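Long-range contacts in Arf-GAP domain and FG repeat-containing protein 1 (Homo sapiens, PDB 2OLM), which is required for vesicle docking or fusion in acrosome biogenesis and, in HIV-1 infection, helps Rev move viral RNA from the nuclear periphery to the cytoplasm: residues 13-18 with 72-77; 39-44 with 77-82. All blocks are in the same frame, centred on the assembly; numbering follows the deposited sequence. Where two conformers were deposited one is given.

Contact 1: 13-18 with 72-77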
loop_
_atom_site.group_PDB
_atom_site.type_symbol
_atom_site.label_atom_id
_atom_site.label_comp_id
_atom_site.label_asym_id
_atom_site.label_seq_id
_atom_site.Cartn_x
_atom_site.Cartn_y
_atom_site.Cartn_z
ATOM N N LEU A 13 5.544 3.928 0.944
ATOM C CA LEU A 13 4.608 2.926 0.454
ATOM C C LEU A 13 4.501 3.006 -1.072
ATOM O O LEU A 13 4.385 1.991 -1.756
ATOM C CB LEU A 13 3.233 3.118 1.084
ATOM C CG LEU A 13 3.146 2.788 2.573
ATOM C CD1 LEU A 13 1.726 3.067 3.073
ATOM C CD2 LEU A 13 3.527 1.316 2.802
ATOM N N LYS A 14 4.553 4.212 -1.633
ATOM C CA LYS A 14 4.567 4.323 -3.097
ATOM C C LYS A 14 5.821 3.618 -3.683
ATOM O O LYS A 14 5.740 2.828 -4.654
ATOM C CB LYS A 14 4.503 5.801 -3.502
ATOM C CG LYS A 14 4.539 6.007 -5.019
ATOM C CD LYS A 14 4.628 7.491 -5.448
ATOM C CE LYS A 14 4.850 7.588 -6.969
ATOM N NZ LYS A 14 5.210 8.980 -7.479
ATOM N N MET A 15 6.961 3.887 -3.046
ATOM C CA MET A 15 8.232 3.254 -3.453
ATOM C C MET A 15 8.170 1.730 -3.306
ATOM O O MET A 15 8.616 1.004 -4.173
ATOM C CB MET A 15 9.383 3.827 -2.621
ATOM C CG MET A 15 9.696 5.258 -2.914
ATOM S SD MET A 15 10.677 6.087 -1.622
ATOM C CE MET A 15 12.368 5.675 -2.102
ATOM N N LEU A 16 7.575 1.269 -2.232
ATOM C CA LEU A 16 7.381 -0.154 -1.977
ATOM C C LEU A 16 6.533 -0.823 -3.054
ATOM O O LEU A 16 6.859 -1.899 -3.586
ATOM C CB LEU A 16 6.752 -0.323 -0.583
ATOM C CG LEU A 16 6.512 -1.734 -0.114
ATOM C CD1 LEU A 16 7.854 -2.490 -0.014
ATOM C CD2 LEU A 16 5.799 -1.686 1.244
ATOM N N ARG A 17 5.434 -0.170 -3.418
ATOM C CA ARG A 17 4.538 -0.732 -4.435
ATOM C C ARG A 17 5.093 -0.654 -5.870
ATOM O O ARG A 17 4.724 -1.473 -6.724
ATOM C CB ARG A 17 3.182 -0.060 -4.318
ATOM C CG ARG A 17 2.477 -0.347 -3.001
ATOM C CD ARG A 17 2.089 -1.813 -2.833
ATOM N NE ARG A 17 1.573 -2.070 -1.494
ATOM C CZ ARG A 17 1.377 -3.290 -1.008
ATOM N NH1 ARG A 17 1.642 -4.328 -1.755
ATOM N NH2 ARG A 17 0.920 -3.464 0.201
ATOM N N ASP A 18 5.990 0.294 -6.119
ATOM C CA ASP A 18 6.796 0.272 -7.326
ATOM C C ASP A 18 7.581 -1.049 -7.373
ATOM O O ASP A 18 7.620 -1.718 -8.402
ATOM C CB ASP A 18 7.717 1.480 -7.400
ATOM C CG ASP A 18 8.527 1.531 -8.690
ATOM O OD1 ASP A 18 7.995 2.006 -9.724
ATOM O OD2 ASP A 18 9.707 1.085 -8.656
ATOM N N PHE A 72 8.216 1.027 7.087
ATOM C CA PHE A 72 9.610 0.914 6.626
ATOM C C PHE A 72 10.278 2.267 6.703
ATOM O O PHE A 72 9.645 3.303 6.490
ATOM C CB PHE A 72 9.668 0.388 5.200
ATOM C CG PHE A 72 9.296 -1.053 5.086
ATOM C CD1 PHE A 72 10.156 -2.046 5.516
ATOM C CD2 PHE A 72 8.071 -1.427 4.593
ATOM C CE1 PHE A 72 9.795 -3.372 5.417
ATOM C CE2 PHE A 72 7.706 -2.730 4.534
ATOM C CZ PHE A 72 8.585 -3.725 4.931
ATOM N N THR A 73 11.556 2.285 7.020
ATOM C CA THR A 73 12.344 3.513 6.978
ATOM C C THR A 73 12.907 3.804 5.574
ATOM O O THR A 73 12.948 2.927 4.699
ATOM C CB THR A 73 13.525 3.429 7.920
ATOM O OG1 THR A 73 14.427 2.424 7.439
ATOM C CG2 THR A 73 13.055 3.072 9.333
ATOM N N GLN A 74 13.358 5.038 5.334
ATOM C CA GLN A 74 14.004 5.373 4.092
ATOM C C GLN A 74 15.175 4.455 3.796
ATOM O O GLN A 74 15.347 3.994 2.663
ATOM C CB GLN A 74 14.458 6.841 4.151
ATOM C CG GLN A 74 15.044 7.364 2.863
ATOM C CD GLN A 74 14.010 7.676 1.772
ATOM O OE1 GLN A 74 12.856 8.064 2.064
ATOM N NE2 GLN A 74 14.421 7.521 0.508
ATOM N N GLN A 75 15.973 4.173 4.844
ATOM C CA GLN A 75 17.132 3.258 4.709
ATOM C C GLN A 75 16.687 1.865 4.221
ATOM O O GLN A 75 17.271 1.263 3.314
ATOM C CB GLN A 75 17.857 3.148 6.059
ATOM C CG GLN A 75 18.755 4.315 6.405
ATOM C CD GLN A 75 19.234 4.208 7.841
ATOM O OE1 GLN A 75 20.422 3.941 8.087
ATOM N NE2 GLN A 75 18.324 4.373 8.793
ATOM N N GLU A 76 15.643 1.344 4.815
ATOM C CA GLU A 76 15.169 0.045 4.394
ATOM C C GLU A 76 14.651 0.030 2.954
ATOM O O GLU A 76 14.960 -0.878 2.168
ATOM C CB GLU A 76 14.103 -0.446 5.351
ATOM C CG GLU A 76 14.640 -0.803 6.712
ATOM C CD GLU A 76 13.596 -1.098 7.718
ATOM O OE1 GLU A 76 12.533 -0.446 7.728
ATOM O OE2 GLU A 76 13.826 -1.991 8.544
ATOM N N ILE A 77 13.838 1.031 2.595
ATOM C CA ILE A 77 13.312 1.141 1.243
ATOM C C ILE A 77 14.450 1.221 0.217
ATOM O O ILE A 77 14.449 0.525 -0.781
ATOM C CB ILE A 77 12.375 2.351 1.127
ATOM C CG1 ILE A 77 11.118 2.118 1.981
ATOM C CG2 ILE A 77 12.089 2.659 -0.363
ATOM C CD1 ILE A 77 10.186 1.001 1.492
#

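Contact 2: 39-44 with 77-82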
loop_
_atom_site.group_PDB
_atom_site.type_symbol
_atom_site.label_atom_id
_atom_site.label_comp_id
_atom_site.label_asym_id
_atom_site.label_seq_id
_atom_site.Cartn_x
_atom_site.Cartn_y
_atom_site.Cartn_z
ATOM N N VAL A 39 8.875 -8.829 3.491
ATOM C CA VAL A 39 10.244 -8.636 2.989
ATOM C C VAL A 39 11.219 -9.264 3.961
ATOM O O VAL A 39 11.080 -9.192 5.188
ATOM C CB VAL A 39 10.650 -7.180 2.753
ATOM C CG1 VAL A 39 9.896 -6.574 1.518
ATOM C CG2 VAL A 39 10.465 -6.359 4.011
ATOM N N ASN A 40 12.208 -9.947 3.380
ATOM C CA ASN A 40 13.311 -10.512 4.115
ATOM C C ASN A 40 14.411 -9.483 4.056
ATOM O O ASN A 40 15.103 -9.340 3.047
ATOM C CB ASN A 40 13.754 -11.834 3.543
ATOM C CG ASN A 40 14.955 -12.387 4.215
ATOM O OD1 ASN A 40 15.507 -11.724 5.070
ATOM N ND2 ASN A 40 15.376 -13.614 3.840
ATOM N N MET A 41 14.527 -8.696 5.126
ATOM C CA MET A 41 15.508 -7.617 5.216
ATOM C C MET A 41 16.943 -8.077 5.334
ATOM O O MET A 41 17.852 -7.318 5.063
ATOM C CB MET A 41 15.172 -6.700 6.426
ATOM C CG MET A 41 13.952 -5.767 6.169
ATOM S SD MET A 41 14.109 -4.695 4.718
ATOM C CE MET A 41 15.657 -3.990 4.970
ATOM N N THR A 42 17.152 -9.319 5.719
ATOM C CA THR A 42 18.493 -9.886 5.783
ATOM C C THR A 42 19.154 -9.932 4.429
ATOM O O THR A 42 20.344 -9.613 4.309
ATOM C CB THR A 42 18.450 -11.275 6.454
ATOM O OG1 THR A 42 18.007 -11.141 7.812
ATOM C CG2 THR A 42 19.810 -11.989 6.397
ATOM N N VAL A 43 18.401 -10.321 3.381
ATOM C CA VAL A 43 18.947 -10.381 2.045
ATOM C C VAL A 43 18.326 -9.418 1.042
ATOM O O VAL A 43 18.888 -9.235 -0.050
ATOM C CB VAL A 43 18.912 -11.784 1.438
ATOM C CG1 VAL A 43 19.679 -12.778 2.334
ATOM C CG2 VAL A 43 17.488 -12.269 1.165
ATOM N N GLY A 44 17.199 -8.774 1.392
ATOM C CA GLY A 44 16.546 -7.837 0.474
ATOM C C GLY A 44 15.586 -8.466 -0.510
ATOM O O GLY A 44 15.512 -8.029 -1.666
ATOM N N ILE A 77 13.838 1.031 2.595
ATOM C CA ILE A 77 13.312 1.141 1.243
ATOM C C ILE A 77 14.450 1.221 0.217
ATOM O O ILE A 77 14.449 0.525 -0.781
ATOM C CB ILE A 77 12.375 2.351 1.127
ATOM C CG1 ILE A 77 11.118 2.118 1.981
ATOM C CG2 ILE A 77 12.089 2.659 -0.363
ATOM C CD1 ILE A 77 10.186 1.001 1.492
ATOM N N GLU A 78 15.466 2.022 0.510
ATOM C CA GLU A 78 16.596 2.131 -0.418
ATOM C C GLU A 78 17.405 0.846 -0.530
ATOM O O GLU A 78 17.848 0.484 -1.618
ATOM C CB GLU A 78 17.495 3.287 -0.048
ATOM C CG GLU A 78 16.785 4.641 -0.240
ATOM C CD GLU A 78 17.613 5.836 0.049
ATOM O OE1 GLU A 78 18.764 5.698 0.487
ATOM O OE2 GLU A 78 17.096 6.938 -0.157
ATOM N N PHE A 79 17.559 0.131 0.577
ATOM C CA PHE A 79 18.195 -1.174 0.507
ATOM C C PHE A 79 17.432 -2.105 -0.420
ATOM O O PHE A 79 17.979 -2.810 -1.242
ATOM C CB PHE A 79 18.301 -1.771 1.925
ATOM C CG PHE A 79 18.935 -3.127 1.952
ATOM C CD1 PHE A 79 20.314 -3.229 1.823
ATOM C CD2 PHE A 79 18.181 -4.290 2.031
ATOM C CE1 PHE A 79 20.948 -4.456 1.834
ATOM C CE2 PHE A 79 18.840 -5.541 2.023
ATOM C CZ PHE A 79 20.228 -5.585 1.908
ATOM N N LEU A 80 16.118 -2.134 -0.269
ATOM C CA LEU A 80 15.284 -2.975 -1.102
ATOM C C LEU A 80 15.360 -2.587 -2.584
ATOM O O LEU A 80 15.341 -3.437 -3.446
ATOM C CB LEU A 80 13.834 -2.917 -0.618
ATOM C CG LEU A 80 13.552 -3.613 0.700
ATOM C CD1 LEU A 80 12.165 -3.260 1.269
ATOM C CD2 LEU A 80 13.714 -5.124 0.594
ATOM N N GLN A 81 15.444 -1.288 -2.851
ATOM C CA GLN A 81 15.569 -0.807 -4.233
ATOM C C GLN A 81 16.843 -1.312 -4.876
ATOM O O GLN A 81 16.867 -1.568 -6.072
ATOM C CB GLN A 81 15.560 0.708 -4.275
ATOM C CG GLN A 81 14.176 1.261 -3.995
ATOM C CD GLN A 81 14.154 2.763 -4.054
ATOM O OE1 GLN A 81 15.136 3.429 -3.683
ATOM N NE2 GLN A 81 13.038 3.322 -4.515
ATOM N N LYS A 82 17.904 -1.439 -4.081
ATOM C CA LYS A 82 19.200 -1.942 -4.577
ATOM C C LYS A 82 19.267 -3.464 -4.617
ATOM O O LYS A 82 20.229 -4.037 -5.157
ATOM C CB LYS A 82 20.327 -1.414 -3.701
ATOM C CG LYS A 82 20.501 0.066 -3.817
ATOM C CD LYS A 82 21.691 0.540 -2.978
ATOM C CE LYS A 82 21.751 2.061 -2.899
ATOM N NZ LYS A 82 21.010 2.625 -1.722
#

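Contact 1: 13-18 with 72-77
Met15 and Leu16, neighbours on the helix 3-20, meet the first turn of the helix 74-82 at Ile77, the residue they share. The closest approach is between methyl groups: Met15 CE lies 3.5 Å from Ile77 CG2, tighter than usual for two carbons. Met15 CB is also near, 3.7 Å from the same Ile77 CG2, so the methionine bends round that branch; the bend comes at its last torsion (chi3 86°), which turns CE back onto the methyl. Leu16 covers the other branch, with CB 4.2 Å from Ile77 CD1. Its CG stands anti to the backbone N (chi1 -178°), and CD2 thereby reaches Phe72, 3.9 Å from CE2, the leucine running at about a right angle to the phenylalanine side chain. Leu16, Phe72 and Ile77 are all buried, and every contact among them is apolar.

Met15 and Gln74 form the partly exposed margin, where a single atom pair meets: Met15 CE comes 3.8 Å from Gln74 NE2, a van der Waals touch. The amide is engaged by His12 through OE1 and by Glu78 through NE2. Away from the interface, Lys14 and Asp18 form salt bridges with Asp18 and Lys14 of the second subunit, and Arg17 with Glu10 of the second subunit.

The start of the helix 74-82 is fixed by reciprocal bonds: Glu76 N donates to Thr73 OG1 at 3.1 Å, and Thr73 N to Glu76 OE1 at 3.0 Å. This is a capping box, here beginning a helix that packs through apolar side chains against the N-terminal helix of the Arf-GAP domain.

Contact 2: 39-44 with 77-82
The loop that leaves strand 38-40 within the predicted C4-type zinc finger packs against the helix 74-82, with Phe79 and Leu80 reaching across from the helix. CE2 of Phe79 approaches the loop backbone, 3.6 Å from Gly44 CA and 3.7 Å from Met41 O. Val43 C lies at the ring edge, near its plane. The ring gets there because CG of Phe79 is anti to its own backbone N (chi1 179°), and Met41 slides past it in the opposite direction, placing CE 3.9 Å from Phe79 CD2.

Leu80 fills the adjoining buried position. Its CD2 is 3.9 Å from Gly44 CA, while CD1 meets Val39 CG1 at 4.0 Å in the conformer given. The Met41 and Leu80 side chains cross at about a right angle, with Met41 SD 4.2 Å from Leu80 CD2; chi2 (-57°) brings SD there, and chi3 (-50°) then turns CE toward Phe79.

In the connection between the antiparallel strands 38-40 and 45-47 of the small Arf-GAP sheet lie an Asx turn, in which Thr42 N donates to Asn40 OD1 at 3.0 Å, and the backbone bond of Gly44 N to Asn40 O. At the positive phi of Gly44 a CB would crowd the carbonyl O of Val43, and its bare CA lets Phe79 CE2 come so near. Beyond the two segments, Phe79 stacks with His83, and Leu80 touches Met19 of the helix 3-20.

The two contacts, centred 9 Å apart, share Ile77: contact 1 uses the start of helix 74-82 with the residues just before it, contact 2 its later turns. Along the chain their segments alternate: 13-18, then 39-44, then 72-77, then 77-82. The helix 74-82 meets the N-terminal helix 3-20 on one side in contact 1 and, on an adjacent side, the loop between strands 38-40 and 45-47 in contact 2. The contacts also touch directly, since Glu76 CG lies 3.8 Å from Met41 CE. Together they join the N-terminal helix, through the helix 74-82, to the sheet and zinc-finger region of the Arf-GAP domain.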